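Local coordinates for protein ORF10 (Moritella marina, PDB 6RIW) that forms the ketosynthase and chain length factor didomain of a polyunsaturated fatty acid synthase, and probably catalyses the 3-oxoacyl-ACP synthase step of chain extension, at residues Ile9-Pro14 against Asp20-Gln25; Gln504-Met509 against Asn514-Leu519; Glu677-Thr682 against Glu686-Ala691; Phe807-Asn812 against Ala960-Glu965. All coordinates share one frame; numbering follows the deposited sequence.

Contact 1: residues Ile9-Pro14 against Asp20-Gln25; sequences IANLFP and DQFWQQ
In the ketosynthase domain, at the end of strand 4-12 of its thiolase-like fold, Phe13 meets Phe22 of the following helix in a T-shaped stack. The edge of the Phe13 ring points into the face of Phe22, with centroids 5.0 Å apart and planes at 80°. CD2 of Phe13 leads and comes 3.7 Å from CD1 of Phe22, offset toward the rim, while CE2 of Phe13 lies near the middle of the same face. CB of Asn11 rests 3.3 Å above the centre of the Phe13 ring, so one face of that ring is backed by its own segment. CG of Phe22 lies anti to the backbone N (chi1 164°), which swings the ring off the helix toward the strand end. An alanine here would remove the face that receives this edge and is likely to open a gap beside CD2 and CE2 of Phe13. Beside the rings one water donates to Pro14 O (2.7 Å) and to Gln25 OE1 (2.8 Å), while Gln25 NE2 bonds Gly15 O. Both phenylalanines touch Leu366 of helix 363-366, helix 374-387 offers Pro376 to Phe13 and Thr379 to Phe22, and strand 4-12 runs between strands 259-270 and 283-292.

Contact 2: residues Gln504-Met509 against Asn514-Leu519; sequences QRWKGM and NVMQSL
Met516 reaches from helix 513-519 toward Trp506 and Met509 in the preceding loop. Its CB still stands 5.7 Å from Met509 O, but CG is already nearer, 4.4 Å from that same oxygen. At SD the chain meets Trp506: the sulfur is 4.2 Å from CZ3, near the plane of the indole and at its edge, so this is a rim contact and not a sulfur resting over the ring. Met516 CE then turns aside and ends 4.6 Å from Trp506 CZ3. Three successive torsions of the same sign (chi1 -63°, chi2 -65°, chi3 -79°) fold the side chain, which is how a residue whose CB does not point at the loop still brings its sulfur there. The neighbouring Val515 faces the loop directly, with CG1 4.2 Å from Met509 O. The far end of the indole is fixed by Trp506 NE1, which bonds Gly697 O, while Ile699 and Ile702 of helix 699-706 also touch the ring. Within the helix, Asn514 O takes Ser518 N and Ser518 OG from opposite faces of its carbonyl plane. Helix 129-148 of the ketosynthase half reaches this place as well, with Leu136 on Val515 and Tyr137 and Val140 on Met509. The loop is a pair of overlapping beta turns, type I from Gln504 to Lys507 and type I' from Trp506 to Met509, that leads into a short helix at the meeting of the two ketosynthase-like halves.

Contact 3: residues Glu677-Thr682 against Glu686-Ala691; sequences ENLFQT and EAVIIA
Asn678 O receives Thr682 OG1 at 3.0 Å and, weakly, Thr682 N, in the last turn of the helix from which Phe680 and Leu679 press on strand 687-694. The hydroxyl sits above the carbonyl plane, 36° out of it. The two elements belong to the thiolase-like fold of the chain length factor half: helix 668-682 follows strand 659-663, and a short turn sends the chain back as strand 687-694. The helix and strand segments run antiparallel at 162°, their axes 9.2 Å apart at closest approach. Phe680 does most of the bridging. Its CG lies beside the backbone N and anti to the carbonyl carbon (chi1 -70°), which carries the ring to the backbone of Glu686 and Ala687. There its edge meets the main chain: CE1 is 3.8 Å from Glu686 C, and CZ is 3.8 Å from Ala687 CA. CZ also touches Val688 CG2 at 3.7 Å, obliquely, and Pro752 of strand 741-752 adds to the ring's surroundings. A serine in place of Phe680 would probably open a gap against Val688 CG2 and the backbone of Glu686 and Ala687. Leu679 also touches Leu205 of helix 198-211 in the ketosynthase half. On the strand side its own CD1 stands 4.4 Å from Val688 CG2, the same methyl that Phe680 reaches.

Contact 4: residues Phe807-Asn812 against Ala960-Glu965; sequences FSAENN and AHATNE
The rings on the two segments take no part in the meeting of Ala809 with Ala960: Phe807 is stacked with Trp739 and also touches Tyr708, whereas the His961 imidazole lies among Ser774, Asn875, Tyr174 and Gln181, with NE2 bonded to Arg873 O. The contact itself is made by methyl groups. Ala809 CB and Ala960 CB meet head-on at 3.5 Å, tighter than carbon atoms usually pack, and Ala962 CB stands farther off at 4.4 Å from Ala809 CB. The closest backbones reflect this, with the CA atoms of Ala809 and Ala960 6.3 Å apart, a distance that small side chains allow. Ala809 lies in the first turn of helix 808-821, part of the C-terminal ketosynthase-family region of the chain length factor half, and Phe807 holds the N-cap position of that helix. Opposite is a loop from near the end of the ordered chain, wound into a 3-10 turn at residues 961-963. His961 carries this loop onto helix 174-183 of the ketosynthase half, so the tail spans both halves at a surface spot. The turn is pinned at Ala960 O, which accepts Thr963 N at 3.1 Å and Thr963 OG1 at 2.8 Å. The hydroxyl comes nearly along the C=O axis, at a C=O...OG1 angle of 162°. Ser805 OG bonds both Phe807 N and Glu810 OE1.

The contacts follow one another in series along the chain. Contact 1 lies in the ketosynthase half; contacts 2 and 3 lie in the chain length factor half, with centres 41 Å apart on opposite sides of the chain's centre. Contact 4 joins helix 808-821 of that half to a loop near the end of the ordered chain. No two contacts touch: the nearest, 2 and 4, keep about 13 Å between nearest atoms, and contacts 1 and 2 have centres 46 Å apart. Contacts 2, 3 and 4 each have neighbours in the ketosynthase half, through helices 129-148, 198-211 and 174-183, consistent with two thiolase-like halves packed as one didomain.

Contact 1: residues Ile9-Pro14 against Asp20-Gln25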
loop_
_atom_site.group_PDB
_atom_site.type_symbol
_atom_site.label_atom_id
_atom_site.label_comp_id
_atom_site.label_asym_id
_atom_site.label_seq_id
_atom_site.Cartn_x
_atom_site.Cartn_y
_atom_site.Cartn_z
ATOM N N ILE A 9 3.339 7.646 22.286
ATOM C CA ILE A 9 2.432 6.617 21.770
ATOM C C ILE A 9 1.052 7.221 21.616
ATOM O O ILE A 9 0.631 8.046 22.437
ATOM C CB ILE A 9 2.344 5.389 22.707
ATOM C CG1 ILE A 9 3.728 4.832 23.038
ATOM C CG2 ILE A 9 1.460 4.296 22.102
ATOM C CD1 ILE A 9 3.703 3.507 23.786
ATOM N N ALA A 10 0.332 6.800 20.571
ATOM C CA ALA A 10 -1.066 7.186 20.438
ATOM C C ALA A 10 -1.832 6.069 19.743
ATOM O O ALA A 10 -1.268 5.273 18.982
ATOM C CB ALA A 10 -1.213 8.502 19.681
ATOM N N ASN A 11 -3.139 6.033 19.993
ATOM C CA ASN A 11 -3.966 5.007 19.378
ATOM C C ASN A 11 -5.360 5.532 19.084
ATOM O O ASN A 11 -5.901 6.377 19.806
ATOM C CB ASN A 11 -4.099 3.783 20.270
ATOM C CG ASN A 11 -4.760 4.118 21.601
ATOM O OD1 ASN A 11 -4.187 4.859 22.395
ATOM N ND2 ASN A 11 -5.974 3.606 21.831
ATOM N N LEU A 12 -5.952 4.979 18.026
ATOM C CA LEU A 12 -7.390 5.084 17.776
ATOM C C LEU A 12 -7.808 3.661 17.450
ATOM O O LEU A 12 -7.652 3.201 16.315
ATOM C CB LEU A 12 -7.728 6.069 16.655
ATOM C CG LEU A 12 -9.208 6.281 16.364
ATOM C CD1 LEU A 12 -9.921 6.808 17.619
ATOM C CD2 LEU A 12 -9.337 7.271 15.201
ATOM N N PHE A 13 -8.308 2.960 18.461
ATOM C CA PHE A 13 -8.672 1.555 18.384
ATOM C C PHE A 13 -10.168 1.402 18.589
ATOM O O PHE A 13 -10.815 2.298 19.142
ATOM C CB PHE A 13 -7.951 0.733 19.465
ATOM C CG PHE A 13 -6.452 0.704 19.347
ATOM C CD1 PHE A 13 -5.803 1.005 18.143
ATOM C CD2 PHE A 13 -5.687 0.361 20.452
ATOM C CE1 PHE A 13 -4.419 0.970 18.051
ATOM C CE2 PHE A 13 -4.301 0.317 20.378
ATOM C CZ PHE A 13 -3.658 0.618 19.166
ATOM N N PRO A 14 -10.762 0.277 18.168
ATOM C CA PRO A 14 -12.156 0.027 18.545
ATOM C C PRO A 14 -12.292 0.181 20.054
ATOM O O PRO A 14 -11.547 -0.453 20.812
ATOM C CB PRO A 14 -12.410 -1.412 18.081
ATOM C CG PRO A 14 -11.406 -1.627 16.947
ATOM C CD PRO A 14 -10.203 -0.798 17.318
ATOM N N ASP A 20 -4.163 5.236 27.847
ATOM C CA ASP A 20 -4.606 4.863 29.193
ATOM C C ASP A 20 -6.020 4.290 29.171
ATOM O O ASP A 20 -6.349 3.382 29.944
ATOM C CB ASP A 20 -4.519 6.070 30.126
ATOM C CG ASP A 20 -5.461 7.198 29.714
ATOM O OD1 ASP A 20 -5.920 7.211 28.543
ATOM O OD2 ASP A 20 -5.747 8.075 30.561
ATOM N N GLN A 21 -6.878 4.813 28.294
ATOM C CA GLN A 21 -8.210 4.234 28.122
ATOM C C GLN A 21 -8.126 2.801 27.599
ATOM O O GLN A 21 -8.821 1.902 28.089
ATOM C CB GLN A 21 -9.010 5.134 27.184
ATOM C CG GLN A 21 -10.401 4.702 26.815
ATOM C CD GLN A 21 -11.012 5.694 25.824
ATOM O OE1 GLN A 21 -10.285 6.467 25.184
ATOM N NE2 GLN A 21 -12.338 5.688 25.702
ATOM N N PHE A 22 -7.277 2.570 26.598
ATOM C CA PHE A 22 -7.075 1.225 26.065
ATOM C C PHE A 22 -6.556 0.281 27.143
ATOM O O PHE A 22 -7.042 -0.849 27.281
ATOM C CB PHE A 22 -6.111 1.329 24.878
ATOM C CG PHE A 22 -5.477 0.029 24.428
ATOM C CD1 PHE A 22 -6.228 -0.962 23.825
ATOM C CD2 PHE A 22 -4.108 -0.143 24.514
ATOM C CE1 PHE A 22 -5.638 -2.130 23.367
ATOM C CE2 PHE A 22 -3.502 -1.313 24.052
ATOM C CZ PHE A 22 -4.272 -2.300 23.475
ATOM N N TRP A 23 -5.580 0.739 27.925
ATOM C CA TRP A 23 -5.002 -0.096 28.975
ATOM C C TRP A 23 -6.055 -0.507 30.000
ATOM O O TRP A 23 -6.152 -1.684 30.368
ATOM C CB TRP A 23 -3.856 0.651 29.656
ATOM C CG TRP A 23 -3.200 -0.162 30.715
ATOM C CD1 TRP A 23 -3.298 0.020 32.067
ATOM C CD2 TRP A 23 -2.370 -1.318 30.521
ATOM N NE1 TRP A 23 -2.563 -0.942 32.721
ATOM C CE2 TRP A 23 -1.989 -1.776 31.798
ATOM C CE3 TRP A 23 -1.911 -2.009 29.390
ATOM C CZ2 TRP A 23 -1.169 -2.890 31.978
ATOM C CZ3 TRP A 23 -1.093 -3.114 29.574
ATOM C CH2 TRP A 23 -0.732 -3.542 30.859
ATOM N N GLN A 24 -6.864 0.451 30.463
ATOM C CA GLN A 24 -7.913 0.122 31.427
ATOM C C GLN A 24 -8.897 -0.884 30.843
ATOM O O GLN A 24 -9.362 -1.794 31.540
ATOM C CB GLN A 24 -8.640 1.393 31.863
ATOM C CG GLN A 24 -9.546 1.192 33.071
ATOM C CD GLN A 24 -8.784 0.700 34.301
ATOM O OE1 GLN A 24 -7.657 1.130 34.573
ATOM N NE2 GLN A 24 -9.405 -0.205 35.053
ATOM N N GLN A 25 -9.219 -0.751 29.556
ATOM C CA GLN A 25 -10.122 -1.715 28.938
ATOM C C GLN A 25 -9.528 -3.120 28.955
ATOM O O GLN A 25 -10.250 -4.104 29.169
ATOM C CB GLN A 25 -10.453 -1.284 27.510
ATOM C CG GLN A 25 -11.567 -0.254 27.476
ATOM C CD GLN A 25 -11.647 0.481 26.166
ATOM O OE1 GLN A 25 -11.185 -0.014 25.134
ATOM N NE2 GLN A 25 -12.225 1.684 26.194
HETATM O O HOH W 1 -9.668 -0.139 22.783
#

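Contact 2: residues Gln504-Met509 against Asn514-Leu519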
loop_
_atom_site.group_PDB
_atom_site.type_symbol
_atom_site.label_atom_id
_atom_site.label_comp_id
_atom_site.label_asym_id
_atom_site.label_seq_id
_atom_site.Cartn_x
_atom_site.Cartn_y
_atom_site.Cartn_z
ATOM N N GLN A 504 -10.979 -2.837 -25.434
ATOM C CA GLN A 504 -11.532 -3.260 -24.151
ATOM C C GLN A 504 -10.909 -2.555 -22.950
ATOM O O GLN A 504 -11.296 -2.836 -21.809
ATOM C CB GLN A 504 -11.348 -4.766 -23.982
ATOM C CG GLN A 504 -12.198 -5.601 -24.932
ATOM C CD GLN A 504 -11.811 -7.055 -24.825
ATOM O OE1 GLN A 504 -11.830 -7.620 -23.735
ATOM N NE2 GLN A 504 -11.434 -7.666 -25.949
ATOM N N ARG A 505 -9.968 -1.651 -23.173
ATOM C CA ARG A 505 -9.179 -1.117 -22.066
ATOM C C ARG A 505 -10.036 -0.340 -21.057
ATOM O O ARG A 505 -9.748 -0.369 -19.856
ATOM C CB ARG A 505 -8.065 -0.225 -22.616
ATOM C CG ARG A 505 -7.112 0.356 -21.529
ATOM C CD ARG A 505 -6.175 -0.737 -20.985
ATOM N NE ARG A 505 -5.453 -0.302 -19.782
ATOM C CZ ARG A 505 -5.958 -0.400 -18.553
ATOM N NH1 ARG A 505 -7.196 -0.878 -18.356
ATOM N NH2 ARG A 505 -5.228 -0.021 -17.500
ATOM N N TRP A 506 -11.047 0.401 -21.517
ATOM C CA TRP A 506 -11.980 1.082 -20.603
ATOM C C TRP A 506 -13.336 0.377 -20.509
ATOM O O TRP A 506 -14.332 0.987 -20.094
ATOM C CB TRP A 506 -12.191 2.540 -21.020
ATOM C CG TRP A 506 -11.003 3.442 -20.799
ATOM C CD1 TRP A 506 -9.757 3.084 -20.344
ATOM C CD2 TRP A 506 -10.957 4.851 -21.041
ATOM N NE1 TRP A 506 -8.937 4.211 -20.280
ATOM C CE2 TRP A 506 -9.657 5.298 -20.715
ATOM C CE3 TRP A 506 -11.906 5.789 -21.489
ATOM C CZ2 TRP A 506 -9.276 6.644 -20.824
ATOM C CZ3 TRP A 506 -11.528 7.129 -21.594
ATOM C CH2 TRP A 506 -10.220 7.545 -21.274
ATOM N N LYS A 507 -13.394 -0.906 -20.857
ATOM C CA LYS A 507 -14.660 -1.645 -20.851
ATOM C C LYS A 507 -15.715 -0.917 -21.675
ATOM O O LYS A 507 -16.920 -0.977 -21.373
ATOM C CB LYS A 507 -15.152 -1.891 -19.412
ATOM C CG LYS A 507 -14.290 -2.854 -18.633
ATOM C CD LYS A 507 -14.850 -3.156 -17.221
ATOM C CE LYS A 507 -14.079 -4.335 -16.620
ATOM N NZ LYS A 507 -14.680 -4.918 -15.371
ATOM N N GLY A 508 -15.267 -0.226 -22.733
ATOM C CA GLY A 508 -16.156 0.460 -23.646
ATOM C C GLY A 508 -16.719 1.759 -23.127
ATOM O O GLY A 508 -17.524 2.381 -23.823
ATOM N N MET A 509 -16.310 2.204 -21.932
ATOM C CA MET A 509 -16.882 3.414 -21.351
ATOM C C MET A 509 -16.575 4.684 -22.144
ATOM O O MET A 509 -17.280 5.682 -21.964
ATOM C CB MET A 509 -16.405 3.562 -19.897
ATOM C CG MET A 509 -17.037 2.502 -18.970
ATOM S SD MET A 509 -16.572 2.757 -17.226
ATOM C CE MET A 509 -15.358 1.460 -17.015
ATOM N N ASN A 514 -22.424 10.538 -21.970
ATOM C CA ASN A 514 -22.601 11.229 -20.695
ATOM C C ASN A 514 -21.325 11.176 -19.851
ATOM O O ASN A 514 -20.917 12.183 -19.265
ATOM C CB ASN A 514 -23.775 10.624 -19.927
ATOM C CG ASN A 514 -25.127 10.944 -20.570
ATOM O OD1 ASN A 514 -25.353 12.057 -21.029
ATOM N ND2 ASN A 514 -26.020 9.955 -20.620
ATOM N N VAL A 515 -20.685 10.010 -19.771
ATOM C CA VAL A 515 -19.397 9.913 -19.077
ATOM C C VAL A 515 -18.374 10.858 -19.705
ATOM O O VAL A 515 -17.686 11.617 -19.010
ATOM C CB VAL A 515 -18.902 8.458 -19.091
ATOM C CG1 VAL A 515 -17.398 8.392 -18.719
ATOM C CG2 VAL A 515 -19.757 7.614 -18.131
ATOM N N MET A 516 -18.248 10.825 -21.034
ATOM C CA MET A 516 -17.212 11.646 -21.663
ATOM C C MET A 516 -17.513 13.130 -21.520
ATOM O O MET A 516 -16.590 13.931 -21.337
ATOM C CB MET A 516 -17.047 11.245 -23.129
ATOM C CG MET A 516 -16.570 9.781 -23.255
ATOM S SD MET A 516 -14.911 9.499 -22.573
ATOM C CE MET A 516 -13.987 10.147 -23.965
ATOM N N GLN A 517 -18.795 13.512 -21.556
ATOM C CA GLN A 517 -19.155 14.901 -21.295
ATOM C C GLN A 517 -18.775 15.319 -19.879
ATOM O O GLN A 517 -18.276 16.432 -19.668
ATOM C CB GLN A 517 -20.657 15.094 -21.512
ATOM C CG GLN A 517 -21.108 16.527 -21.468
ATOM C CD GLN A 517 -22.627 16.636 -21.537
ATOM O OE1 GLN A 517 -23.201 17.704 -21.303
ATOM N NE2 GLN A 517 -23.286 15.516 -21.852
ATOM N N SER A 518 -19.019 14.444 -18.893
ATOM C CA SER A 518 -18.660 14.768 -17.508
ATOM C C SER A 518 -17.154 14.924 -17.348
ATOM O O SER A 518 -16.685 15.802 -16.612
ATOM C CB SER A 518 -19.174 13.699 -16.548
ATOM O OG SER A 518 -20.588 13.627 -16.589
ATOM N N LEU A 519 -16.375 14.085 -18.046
ATOM C CA LEU A 519 -14.925 14.151 -18.004
ATOM C C LEU A 519 -14.352 15.260 -18.883
ATOM O O LEU A 519 -13.140 15.481 -18.850
ATOM C CB LEU A 519 -14.335 12.794 -18.426
ATOM C CG LEU A 519 -14.682 11.604 -17.516
ATOM C CD1 LEU A 519 -14.079 10.304 -18.090
ATOM C CD2 LEU A 519 -14.109 11.872 -16.126
#

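Contact 3: residues Glu677-Thr682 against Glu686-Ala691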
loop_
_atom_site.group_PDB
_atom_site.type_symbol
_atom_site.label_atom_id
_atom_site.label_comp_id
_atom_site.label_asym_id
_atom_site.label_seq_id
_atom_site.Cartn_x
_atom_site.Cartn_y
_atom_site.Cartn_z
ATOM N N GLU A 677 19.134 1.074 -0.224
ATOM C CA GLU A 677 20.406 1.483 0.385
ATOM C C GLU A 677 20.400 1.204 1.888
ATOM O O GLU A 677 21.346 0.632 2.447
ATOM C CB GLU A 677 20.662 2.971 0.121
ATOM C CG GLU A 677 21.956 3.478 0.741
ATOM C CD GLU A 677 22.051 4.996 0.834
ATOM O OE1 GLU A 677 21.505 5.576 1.808
ATOM O OE2 GLU A 677 22.705 5.606 -0.050
ATOM N N ASN A 678 19.313 1.571 2.555
ATOM C CA ASN A 678 19.274 1.402 3.996
ATOM C C ASN A 678 19.265 -0.073 4.374
ATOM O O ASN A 678 19.866 -0.463 5.388
ATOM C CB ASN A 678 18.057 2.115 4.564
ATOM C CG ASN A 678 18.354 2.771 5.858
ATOM O OD1 ASN A 678 18.886 3.889 5.897
ATOM N ND2 ASN A 678 18.026 2.086 6.945
ATOM N N LEU A 679 18.601 -0.913 3.568
ATOM C CA LEU A 679 18.572 -2.343 3.871
ATOM C C LEU A 679 19.974 -2.952 3.822
ATOM O O LEU A 679 20.324 -3.813 4.640
ATOM C CB LEU A 679 17.630 -3.069 2.905
ATOM C CG LEU A 679 16.124 -2.852 3.148
ATOM C CD1 LEU A 679 15.314 -3.593 2.084
ATOM C CD2 LEU A 679 15.685 -3.311 4.539
ATOM N N PHE A 680 20.795 -2.520 2.868
ATOM C CA PHE A 680 22.157 -3.035 2.807
ATOM C C PHE A 680 22.986 -2.542 3.988
ATOM O O PHE A 680 23.880 -3.256 4.456
ATOM C CB PHE A 680 22.805 -2.647 1.483
ATOM C CG PHE A 680 22.239 -3.375 0.288
ATOM C CD1 PHE A 680 22.160 -4.752 0.267
ATOM C CD2 PHE A 680 21.807 -2.663 -0.826
ATOM C CE1 PHE A 680 21.654 -5.428 -0.847
ATOM C CE2 PHE A 680 21.293 -3.319 -1.942
ATOM C CZ PHE A 680 21.217 -4.708 -1.953
ATOM N N GLN A 681 22.692 -1.345 4.506
ATOM C CA GLN A 681 23.443 -0.847 5.654
ATOM C C GLN A 681 23.095 -1.579 6.943
ATOM O O GLN A 681 23.928 -1.646 7.855
ATOM C CB GLN A 681 23.181 0.644 5.856
ATOM C CG GLN A 681 23.784 1.545 4.795
ATOM C CD GLN A 681 23.519 2.994 5.101
ATOM O OE1 GLN A 681 22.499 3.535 4.697
ATOM N NE2 GLN A 681 24.408 3.620 5.857
ATOM N N THR A 682 21.864 -2.077 7.075
ATOM C CA THR A 682 21.375 -2.522 8.375
ATOM C C THR A 682 21.098 -4.016 8.452
ATOM O O THR A 682 20.702 -4.495 9.521
ATOM C CB THR A 682 20.099 -1.762 8.773
ATOM O OG1 THR A 682 19.059 -2.016 7.817
ATOM C CG2 THR A 682 20.355 -0.272 8.827
ATOM N N GLU A 686 21.299 -9.861 0.522
ATOM C CA GLU A 686 22.306 -9.965 -0.537
ATOM C C GLU A 686 21.969 -9.142 -1.778
ATOM O O GLU A 686 22.879 -8.715 -2.505
ATOM C CB GLU A 686 22.456 -11.429 -0.965
ATOM C CG GLU A 686 22.905 -12.358 0.142
ATOM C CD GLU A 686 22.642 -13.830 -0.185
ATOM O OE1 GLU A 686 22.774 -14.211 -1.376
ATOM O OE2 GLU A 686 22.298 -14.598 0.756
ATOM N N ALA A 687 20.684 -8.960 -2.070
ATOM C CA ALA A 687 20.257 -8.176 -3.230
ATOM C C ALA A 687 18.857 -7.667 -2.946
ATOM O O ALA A 687 18.163 -8.184 -2.064
ATOM C CB ALA A 687 20.250 -8.983 -4.534
ATOM N N VAL A 688 18.442 -6.658 -3.711
ATOM C CA VAL A 688 17.091 -6.114 -3.601
ATOM C C VAL A 688 16.514 -5.993 -4.999
ATOM O O VAL A 688 17.157 -5.427 -5.894
ATOM C CB VAL A 688 17.071 -4.745 -2.892
ATOM C CG1 VAL A 688 15.656 -4.143 -2.915
ATOM C CG2 VAL A 688 17.601 -4.853 -1.459
ATOM N N ILE A 689 15.340 -6.582 -5.203
ATOM C CA ILE A 689 14.577 -6.371 -6.427
ATOM C C ILE A 689 13.696 -5.166 -6.169
ATOM O O ILE A 689 12.939 -5.153 -5.190
ATOM C CB ILE A 689 13.719 -7.596 -6.773
ATOM C CG1 ILE A 689 14.593 -8.835 -6.962
ATOM C CG2 ILE A 689 12.882 -7.315 -8.007
ATOM C CD1 ILE A 689 13.819 -10.072 -7.384
ATOM N N ILE A 690 13.787 -4.148 -7.022
ATOM C CA ILE A 690 12.839 -3.033 -6.958
ATOM C C ILE A 690 11.966 -3.121 -8.197
ATOM O O ILE A 690 12.452 -2.925 -9.312
ATOM C CB ILE A 690 13.524 -1.668 -6.876
ATOM C CG1 ILE A 690 14.481 -1.635 -5.674
ATOM C CG2 ILE A 690 12.422 -0.574 -6.760
ATOM C CD1 ILE A 690 15.248 -0.318 -5.539
ATOM N N ALA A 691 10.693 -3.447 -8.012
ATOM C CA ALA A 691 9.759 -3.498 -9.128
ATOM C C ALA A 691 8.777 -2.343 -8.996
ATOM O O ALA A 691 8.618 -1.730 -7.928
ATOM C CB ALA A 691 9.020 -4.844 -9.181
#

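Contact 4: residues Phe807-Asn812 against Ala960-Glu965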
loop_
_atom_site.group_PDB
_atom_site.type_symbol
_atom_site.label_atom_id
_atom_site.label_comp_id
_atom_site.label_asym_id
_atom_site.label_seq_id
_atom_site.Cartn_x
_atom_site.Cartn_y
_atom_site.Cartn_z
ATOM N N PHE A 807 2.288 18.667 -15.801
ATOM C CA PHE A 807 1.524 19.529 -14.904
ATOM C C PHE A 807 2.288 20.833 -14.745
ATOM O O PHE A 807 3.480 20.816 -14.453
ATOM C CB PHE A 807 1.313 18.834 -13.560
ATOM C CG PHE A 807 0.545 17.551 -13.686
ATOM C CD1 PHE A 807 -0.843 17.568 -13.759
ATOM C CD2 PHE A 807 1.202 16.329 -13.789
ATOM C CE1 PHE A 807 -1.570 16.402 -13.886
ATOM C CE2 PHE A 807 0.473 15.151 -13.918
ATOM C CZ PHE A 807 -0.926 15.195 -13.976
ATOM N N SER A 808 1.607 21.968 -14.958
ATOM C CA SER A 808 2.340 23.204 -15.235
ATOM C C SER A 808 3.216 23.637 -14.066
ATOM O O SER A 808 4.342 24.081 -14.278
ATOM C CB SER A 808 1.380 24.333 -15.639
ATOM O OG SER A 808 0.263 24.355 -14.800
ATOM N N ALA A 809 2.730 23.530 -12.831
ATOM C CA ALA A 809 3.547 23.994 -11.716
ATOM C C ALA A 809 4.830 23.177 -11.577
ATOM O O ALA A 809 5.874 23.714 -11.176
ATOM C CB ALA A 809 2.751 23.958 -10.411
ATOM N N GLU A 810 4.764 21.871 -11.870
ATOM C CA GLU A 810 5.967 21.034 -11.810
ATOM C C GLU A 810 6.927 21.367 -12.943
ATOM O O GLU A 810 8.136 21.565 -12.715
ATOM C CB GLU A 810 5.568 19.549 -11.834
ATOM C CG GLU A 810 4.830 19.136 -10.546
ATOM C CD GLU A 810 4.359 17.666 -10.524
ATOM O OE1 GLU A 810 4.285 17.013 -11.600
ATOM O OE2 GLU A 810 4.028 17.184 -9.404
ATOM N N ASN A 811 6.410 21.451 -14.173
ATOM C CA ASN A 811 7.270 21.821 -15.293
ATOM C C ASN A 811 7.918 23.181 -15.062
ATOM O O ASN A 811 9.106 23.369 -15.360
ATOM C CB ASN A 811 6.477 21.840 -16.599
ATOM C CG ASN A 811 6.352 20.467 -17.230
ATOM O OD1 ASN A 811 6.472 19.437 -16.556
ATOM N ND2 ASN A 811 6.110 20.440 -18.530
ATOM N N ASN A 812 7.153 24.145 -14.542
ATOM C CA ASN A 812 7.693 25.497 -14.394
ATOM C C ASN A 812 8.759 25.555 -13.307
ATOM O O ASN A 812 9.762 26.268 -13.457
ATOM C CB ASN A 812 6.571 26.498 -14.108
ATOM C CG ASN A 812 5.664 26.719 -15.320
ATOM O OD1 ASN A 812 6.020 26.385 -16.452
ATOM N ND2 ASN A 812 4.474 27.239 -15.076
ATOM N N ALA A 960 -1.567 22.776 -7.459
ATOM C CA ALA A 960 -0.391 21.967 -7.174
ATOM C C ALA A 960 0.192 22.314 -5.810
ATOM O O ALA A 960 -0.082 23.365 -5.231
ATOM C CB ALA A 960 0.677 22.172 -8.245
ATOM N N HIS A 961 1.048 21.423 -5.308
ATOM C CA HIS A 961 1.632 21.648 -3.991
ATOM C C HIS A 961 2.402 22.962 -3.935
ATOM O O HIS A 961 2.387 23.655 -2.908
ATOM C CB HIS A 961 2.557 20.490 -3.625
ATOM C CG HIS A 961 1.824 19.305 -3.101
ATOM N ND1 HIS A 961 0.861 19.400 -2.115
ATOM C CD2 HIS A 961 1.897 17.995 -3.442
ATOM C CE1 HIS A 961 0.383 18.193 -1.861
ATOM N NE2 HIS A 961 0.992 17.326 -2.655
ATOM N N ALA A 962 3.079 23.308 -5.029
ATOM C CA ALA A 962 3.913 24.509 -5.068
ATOM C C ALA A 962 3.128 25.795 -4.818
ATOM O O ALA A 962 3.735 26.817 -4.464
ATOM C CB ALA A 962 4.612 24.595 -6.426
ATOM N N THR A 963 1.802 25.780 -5.022
ATOM C CA THR A 963 0.980 26.957 -4.750
ATOM C C THR A 963 0.767 27.206 -3.263
ATOM O O THR A 963 0.304 28.296 -2.897
ATOM C CB THR A 963 -0.402 26.838 -5.388
ATOM O OG1 THR A 963 -1.150 25.844 -4.684
ATOM C CG2 THR A 963 -0.294 26.489 -6.845
ATOM N N ASN A 964 1.029 26.218 -2.396
ATOM C CA ASN A 964 0.839 26.408 -0.955
ATOM C C ASN A 964 -0.603 26.780 -0.605
ATOM O O ASN A 964 -0.854 27.425 0.415
ATOM C CB ASN A 964 1.801 27.475 -0.402
ATOM C CG ASN A 964 3.257 27.109 -0.595
ATOM O OD1 ASN A 964 4.076 27.948 -1.004
ATOM N ND2 ASN A 964 3.596 25.853 -0.306
ATOM N N GLU A 965 -1.569 26.357 -1.426
ATOM C CA GLU A 965 -2.933 26.849 -1.265
ATOM C C GLU A 965 -3.487 26.568 0.129
ATOM O O GLU A 965 -4.216 27.394 0.689
ATOM C CB GLU A 965 -3.867 26.255 -2.317
ATOM C CG GLU A 965 -5.266 26.872 -2.196
ATOM C CD GLU A 965 -6.254 26.381 -3.229
ATOM O OE1 GLU A 965 -5.910 25.455 -3.997
ATOM O OE2 GLU A 965 -7.387 26.926 -3.263
#